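Local coordinates for protein urocanate hydratase (Paenibacillus sp. Soil724D2, PDB 7NED) that uses bound NAD+ to hydrate thiourocanate in bacterial ergothioneine catabolism and also binds urocanate, at residues A338-P350 / V520-E534. Residues are numbered along the deposited sequence; the frame is centred on the assembly and turned at random.
Sequences AFLRPLFARAIGP and VLRYADAGYEESADE
Asp-533 OD1 is gripped by two nitrogens of one guanidinium: Arg-346 NH1 comes in on its anti lone pair at 2.9 Å, while Arg-346 NH2 reaches the same oxygen from above the carboxylate plane. The other hydrogen of NH1 goes to Glu-534 OE2, also 2.9 Å away, at an N-H...O angle of 158°. Both acceptors lie at the guanidinium edge, near its plane, though each carboxylate is turned about 80° to it. The Arg-346 chain runs extended from CG to NE (chi3 -178°), which carries the charge across helix 529-538 and sets one guanidinium face over the carbonyl Glu-530 O. With alanine in place of Arg-346, the carboxylates of Asp-533 and Glu-534 would probably lose their shared positive mate, though Asp-533 OD2 still pairs with Arg-536 and Glu-534 OE1 with Lys-538. Glu-534 OE1 shares a water with Arg-346 O.

Ala-345, just before Arg-346, has its carbonyl O taken by Ser-531 OG at 2.7 Å, where helix 335-344 runs out into a Schellman turn. Beside it the fit is apolar: Ala-345 CA sits 3.7 Å from Tyr-523 CB, Phe-344 CB lies over one face of the Tyr-523 ring, and Ala-347 CB meets Val-520 CG2. Farther along, waters link Arg-341 NE to Tyr-523 OH and Arg-341 NH1 to Tyr-528 OH, which also bonds Lys-451 N; Arg-341 NH2 is held by the carbonyls of Met-446 and Glu-448. Salt bridges and a water-bridged arginine thus bracket an apolar middle, holding the end of helix 335-344 against helices 502-525 and 529-538.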
loop_
_atom_site.group_PDB
_atom_site.type_symbol
_atom_site.label_atom_id
_atom_site.label_comp_id
_atom_site.label_asym_id
_atom_site.label_seq_id
_atom_site.Cartn_x
_atom_site.Cartn_y
_atom_site.Cartn_z
ATOM N N ALA A 338 -11.239 23.083 -2.246
ATOM C CA ALA A 338 -12.004 24.341 -2.270
ATOM C C ALA A 338 -13.139 24.389 -1.251
ATOM O O ALA A 338 -13.449 25.478 -0.731
ATOM C CB ALA A 338 -12.577 24.590 -3.660
ATOM N N PHE A 339 -13.772 23.264 -0.955
ATOM C CA PHE A 339 -14.980 23.316 -0.126
ATOM C C PHE A 339 -14.957 22.435 1.115
ATOM O O PHE A 339 -15.398 22.883 2.183
ATOM C CB PHE A 339 -16.184 22.956 -0.990
ATOM C CG PHE A 339 -16.263 23.773 -2.249
ATOM C CD1 PHE A 339 -16.227 25.166 -2.190
ATOM C CD2 PHE A 339 -16.286 23.165 -3.476
ATOM C CE1 PHE A 339 -16.256 25.938 -3.346
ATOM C CE2 PHE A 339 -16.339 23.922 -4.667
ATOM C CZ PHE A 339 -16.325 25.309 -4.595
ATOM N N LEU A 340 -14.467 21.189 1.021
ATOM C CA LEU A 340 -14.688 20.276 2.137
ATOM C C LEU A 340 -13.465 20.073 3.030
ATOM O O LEU A 340 -13.600 19.500 4.113
ATOM C CB LEU A 340 -15.170 18.905 1.626
ATOM C CG LEU A 340 -16.508 18.898 0.865
ATOM C CD1 LEU A 340 -16.883 17.457 0.566
ATOM C CD2 LEU A 340 -17.578 19.620 1.634
ATOM N N ARG A 341 -12.290 20.557 2.647
ATOM C CA ARG A 341 -11.109 20.248 3.443
ATOM C C ARG A 341 -11.206 20.730 4.893
ATOM O O ARG A 341 -10.648 20.049 5.766
ATOM C CB ARG A 341 -9.858 20.807 2.758
ATOM C CG ARG A 341 -8.524 20.319 3.455
ATOM C CD ARG A 341 -7.321 20.573 2.556
ATOM N NE ARG A 341 -7.303 19.667 1.410
ATOM C CZ ARG A 341 -6.626 19.880 0.290
ATOM N NH1 ARG A 341 -5.877 20.978 0.167
ATOM N NH2 ARG A 341 -6.627 18.947 -0.667
ATOM N N PRO A 342 -11.898 21.821 5.233
ATOM C CA PRO A 342 -12.027 22.147 6.661
ATOM C C PRO A 342 -12.729 21.061 7.445
ATOM O O PRO A 342 -12.440 20.895 8.633
ATOM C CB PRO A 342 -12.834 23.455 6.648
ATOM C CG PRO A 342 -12.427 24.083 5.363
ATOM C CD PRO A 342 -12.353 22.940 4.389
ATOM N N LEU A 343 -13.635 20.291 6.813
ATOM C CA LEU A 343 -14.225 19.149 7.500
ATOM C C LEU A 343 -13.208 18.014 7.641
ATOM O O LEU A 343 -13.021 17.443 8.725
ATOM C CB LEU A 343 -15.442 18.682 6.709
ATOM C CG LEU A 343 -16.582 19.724 6.587
ATOM C CD1 LEU A 343 -17.687 19.190 5.721
ATOM C CD2 LEU A 343 -17.100 20.064 7.985
ATOM N N PHE A 344 -12.564 17.646 6.536
ATOM C CA PHE A 344 -11.570 16.586 6.591
ATOM C C PHE A 344 -10.502 16.879 7.640
ATOM O O PHE A 344 -9.998 15.956 8.293
ATOM C CB PHE A 344 -10.918 16.404 5.213
ATOM C CG PHE A 344 -11.893 16.020 4.120
ATOM C CD1 PHE A 344 -12.981 15.209 4.394
ATOM C CD2 PHE A 344 -11.704 16.455 2.818
ATOM C CE1 PHE A 344 -13.864 14.834 3.382
ATOM C CE2 PHE A 344 -12.581 16.075 1.802
ATOM C CZ PHE A 344 -13.675 15.279 2.103
ATOM N N ALA A 345 -10.168 18.155 7.836
ATOM C CA ALA A 345 -9.113 18.520 8.766
ATOM C C ALA A 345 -9.473 18.181 10.206
ATOM O O ALA A 345 -8.567 18.035 11.040
ATOM C CB ALA A 345 -8.785 20.001 8.618
ATOM N N ARG A 346 -10.750 17.986 10.505
ATOM C CA ARG A 346 -11.180 17.498 11.810
ATOM C C ARG A 346 -11.667 16.071 11.738
ATOM O O ARG A 346 -12.308 15.585 12.685
ATOM C CB ARG A 346 -12.283 18.399 12.395
ATOM C CG ARG A 346 -11.887 19.848 12.602
ATOM C CD ARG A 346 -12.939 20.641 13.432
ATOM N NE ARG A 346 -12.519 22.047 13.554
ATOM C CZ ARG A 346 -11.907 22.577 14.616
ATOM N NH1 ARG A 346 -11.672 21.849 15.699
ATOM N NH2 ARG A 346 -11.547 23.856 14.600
ATOM N N ALA A 347 -11.399 15.396 10.619
ATOM C CA ALA A 347 -11.844 14.024 10.378
ATOM C C ALA A 347 -13.363 13.921 10.428
ATOM O O ALA A 347 -13.908 12.864 10.747
ATOM C CB ALA A 347 -11.202 13.031 11.362
ATOM N N ILE A 348 -14.060 15.017 10.124
ATOM C CA ILE A 348 -15.487 14.901 9.823
ATOM C C ILE A 348 -15.621 14.298 8.432
ATOM O O ILE A 348 -15.018 14.785 7.463
ATOM C CB ILE A 348 -16.171 16.271 9.922
ATOM C CG1 ILE A 348 -15.936 16.873 11.313
ATOM C CG2 ILE A 348 -17.694 16.129 9.639
ATOM C CD1 ILE A 348 -16.103 18.396 11.400
ATOM N N GLY A 349 -16.372 13.210 8.318
ATOM C CA GLY A 349 -16.384 12.515 7.055
ATOM C C GLY A 349 -17.576 11.618 6.859
ATOM O O GLY A 349 -18.450 11.532 7.720
ATOM N N PRO A 350 -17.618 10.911 5.714
ATOM C CA PRO A 350 -18.851 10.232 5.250
ATOM C C PRO A 350 -19.169 8.924 5.962
ATOM O O PRO A 350 -19.279 7.855 5.357
ATOM C CB PRO A 350 -18.577 10.043 3.751
ATOM C CG PRO A 350 -17.057 10.068 3.626
ATOM C CD PRO A 350 -16.657 11.113 4.613
ATOM N N VAL A 520 -7.283 13.148 11.900
ATOM C CA VAL A 520 -6.918 14.474 12.416
ATOM C C VAL A 520 -5.412 14.672 12.349
ATOM O O VAL A 520 -4.926 15.728 11.939
ATOM C CB VAL A 520 -7.416 14.675 13.853
ATOM C CG1 VAL A 520 -6.968 16.070 14.338
ATOM C CG2 VAL A 520 -8.936 14.535 13.886
ATOM N N LEU A 521 -4.650 13.671 12.775
ATOM C CA LEU A 521 -3.204 13.877 12.804
ATOM C C LEU A 521 -2.631 14.024 11.409
ATOM O O LEU A 521 -1.625 14.721 11.234
ATOM C CB LEU A 521 -2.483 12.745 13.538
ATOM C CG LEU A 521 -2.735 12.602 15.032
ATOM C CD1 LEU A 521 -1.679 11.736 15.680
ATOM C CD2 LEU A 521 -2.701 14.007 15.668
ATOM N N ARG A 522 -3.238 13.382 10.398
ATOM C CA ARG A 522 -2.713 13.541 9.041
ATOM C C ARG A 522 -2.792 14.998 8.592
ATOM O O ARG A 522 -1.860 15.510 7.959
ATOM C CB ARG A 522 -3.477 12.631 8.066
ATOM C CG ARG A 522 -2.873 12.557 6.697
ATOM C CD ARG A 522 -3.486 13.603 5.737
ATOM N NE ARG A 522 -2.753 13.554 4.490
ATOM C CZ ARG A 522 -1.610 14.192 4.282
ATOM N NH1 ARG A 522 -1.081 14.949 5.246
ATOM N NH2 ARG A 522 -0.984 14.072 3.112
ATOM N N TYR A 523 -3.916 15.669 8.871
ATOM C CA TYR A 523 -4.049 17.078 8.529
ATOM C C TYR A 523 -3.274 17.954 9.508
ATOM O O TYR A 523 -2.715 18.975 9.103
ATOM C CB TYR A 523 -5.548 17.479 8.445
ATOM C CG TYR A 523 -6.079 16.943 7.147
ATOM C CD1 TYR A 523 -5.986 17.697 5.991
ATOM C CD2 TYR A 523 -6.500 15.609 7.040
ATOM C CE1 TYR A 523 -6.361 17.176 4.757
ATOM C CE2 TYR A 523 -6.875 15.076 5.803
ATOM C CZ TYR A 523 -6.792 15.863 4.670
ATOM O OH TYR A 523 -7.171 15.378 3.435
ATOM N N ALA A 524 -3.191 17.559 10.775
ATOM C CA ALA A 524 -2.341 18.311 11.699
ATOM C C ALA A 524 -0.895 18.311 11.226
ATOM O O ALA A 524 -0.237 19.359 11.208
ATOM C CB ALA A 524 -2.438 17.724 13.107
ATOM N N ASP A 525 -0.397 17.140 10.790
ATOM C CA ASP A 525 0.959 17.042 10.279
ATOM C C ASP A 525 1.175 17.968 9.101
ATOM O O ASP A 525 2.276 18.490 8.917
ATOM C CB ASP A 525 1.267 15.615 9.848
ATOM C CG ASP A 525 2.690 15.465 9.369
ATOM O OD1 ASP A 525 3.571 15.356 10.256
ATOM O OD2 ASP A 525 2.928 15.493 8.128
ATOM N N ALA A 526 0.156 18.154 8.265
ATOM C CA ALA A 526 0.362 19.023 7.117
ATOM C C ALA A 526 0.264 20.500 7.477
ATOM O O ALA A 526 0.442 21.346 6.596
ATOM C CB ALA A 526 -0.636 18.704 6.002
ATOM N N GLY A 527 -0.050 20.825 8.720
ATOM C CA GLY A 527 -0.020 22.206 9.172
ATOM C C GLY A 527 -1.373 22.865 9.276
ATOM O O GLY A 527 -1.428 24.093 9.407
ATOM N N TYR A 528 -2.468 22.100 9.203
ATOM C CA TYR A 528 -3.804 22.711 9.218
ATOM C C TYR A 528 -4.184 23.077 10.638
ATOM O O TYR A 528 -4.100 22.253 11.551
ATOM C CB TYR A 528 -4.853 21.784 8.601
ATOM C CG TYR A 528 -4.708 21.769 7.109
ATOM C CD1 TYR A 528 -5.304 22.751 6.326
ATOM C CD2 TYR A 528 -3.922 20.810 6.485
ATOM C CE1 TYR A 528 -5.122 22.777 4.967
ATOM C CE2 TYR A 528 -3.742 20.817 5.125
ATOM C CZ TYR A 528 -4.331 21.800 4.365
ATOM O OH TYR A 528 -4.155 21.803 3.010
ATOM N N GLU A 529 -4.578 24.332 10.823
ATOM C CA GLU A 529 -4.865 24.833 12.160
ATOM C C GLU A 529 -6.142 24.227 12.743
ATOM O O GLU A 529 -6.243 24.054 13.966
ATOM C CB GLU A 529 -4.923 26.356 12.081
ATOM C CG GLU A 529 -4.833 27.048 13.385
ATOM C CD GLU A 529 -3.758 26.484 14.269
ATOM O OE1 GLU A 529 -3.992 26.554 15.486
ATOM O OE2 GLU A 529 -2.705 26.013 13.766
ATOM N N GLU A 530 -7.141 23.913 11.897
ATOM C CA GLU A 530 -8.322 23.208 12.394
ATOM C C GLU A 530 -7.936 21.888 13.051
ATOM O O GLU A 530 -8.520 21.483 14.063
ATOM C CB GLU A 530 -9.313 22.949 11.244
ATOM C CG GLU A 530 -9.723 24.168 10.414
ATOM C CD GLU A 530 -8.852 24.471 9.153
ATOM O OE1 GLU A 530 -7.592 24.203 9.107
ATOM O OE2 GLU A 530 -9.469 24.991 8.178
ATOM N N SER A 531 -6.961 21.202 12.473
ATOM C CA SER A 531 -6.472 19.932 13.018
ATOM C C SER A 531 -5.773 20.142 14.361
ATOM O O SER A 531 -5.974 19.394 15.322
ATOM C CB SER A 531 -5.482 19.362 12.034
ATOM O OG SER A 531 -6.130 19.114 10.830
ATOM N N ALA A 532 -4.919 21.152 14.433
ATOM C CA ALA A 532 -4.233 21.406 15.692
ATOM C C ALA A 532 -5.237 21.776 16.777
ATOM O O ALA A 532 -5.104 21.358 17.940
ATOM C CB ALA A 532 -3.169 22.495 15.488
ATOM N N ASP A 533 -6.292 22.512 16.398
ATOM C CA ASP A 533 -7.360 22.771 17.347
ATOM C C ASP A 533 -8.061 21.487 17.762
ATOM O O ASP A 533 -8.337 21.266 18.949
ATOM C CB ASP A 533 -8.353 23.752 16.728
ATOM C CG ASP A 533 -9.403 24.196 17.710
ATOM O OD1 ASP A 533 -10.584 23.823 17.524
ATOM O OD2 ASP A 533 -9.029 24.914 18.657
ATOM N N GLU A 534 -8.382 20.633 16.791
ATOM C CA GLU A 534 -9.050 19.381 17.123
ATOM C C GLU A 534 -8.196 18.528 18.037
ATOM O O GLU A 534 -8.724 17.913 18.971
ATOM C CB GLU A 534 -9.404 18.602 15.857
ATOM C CG GLU A 534 -10.353 17.416 16.088
ATOM C CD GLU A 534 -11.810 17.822 16.476
ATOM O OE1 GLU A 534 -12.598 16.895 16.816
ATOM O OE2 GLU A 534 -12.170 19.040 16.446
HETATM O O HOH W 1 -8.601 17.103 1.755
HETATM O O HOH W 2 -5.654 23.461 1.547
HETATM O O HOH W 3 -13.855 16.146 14.642
#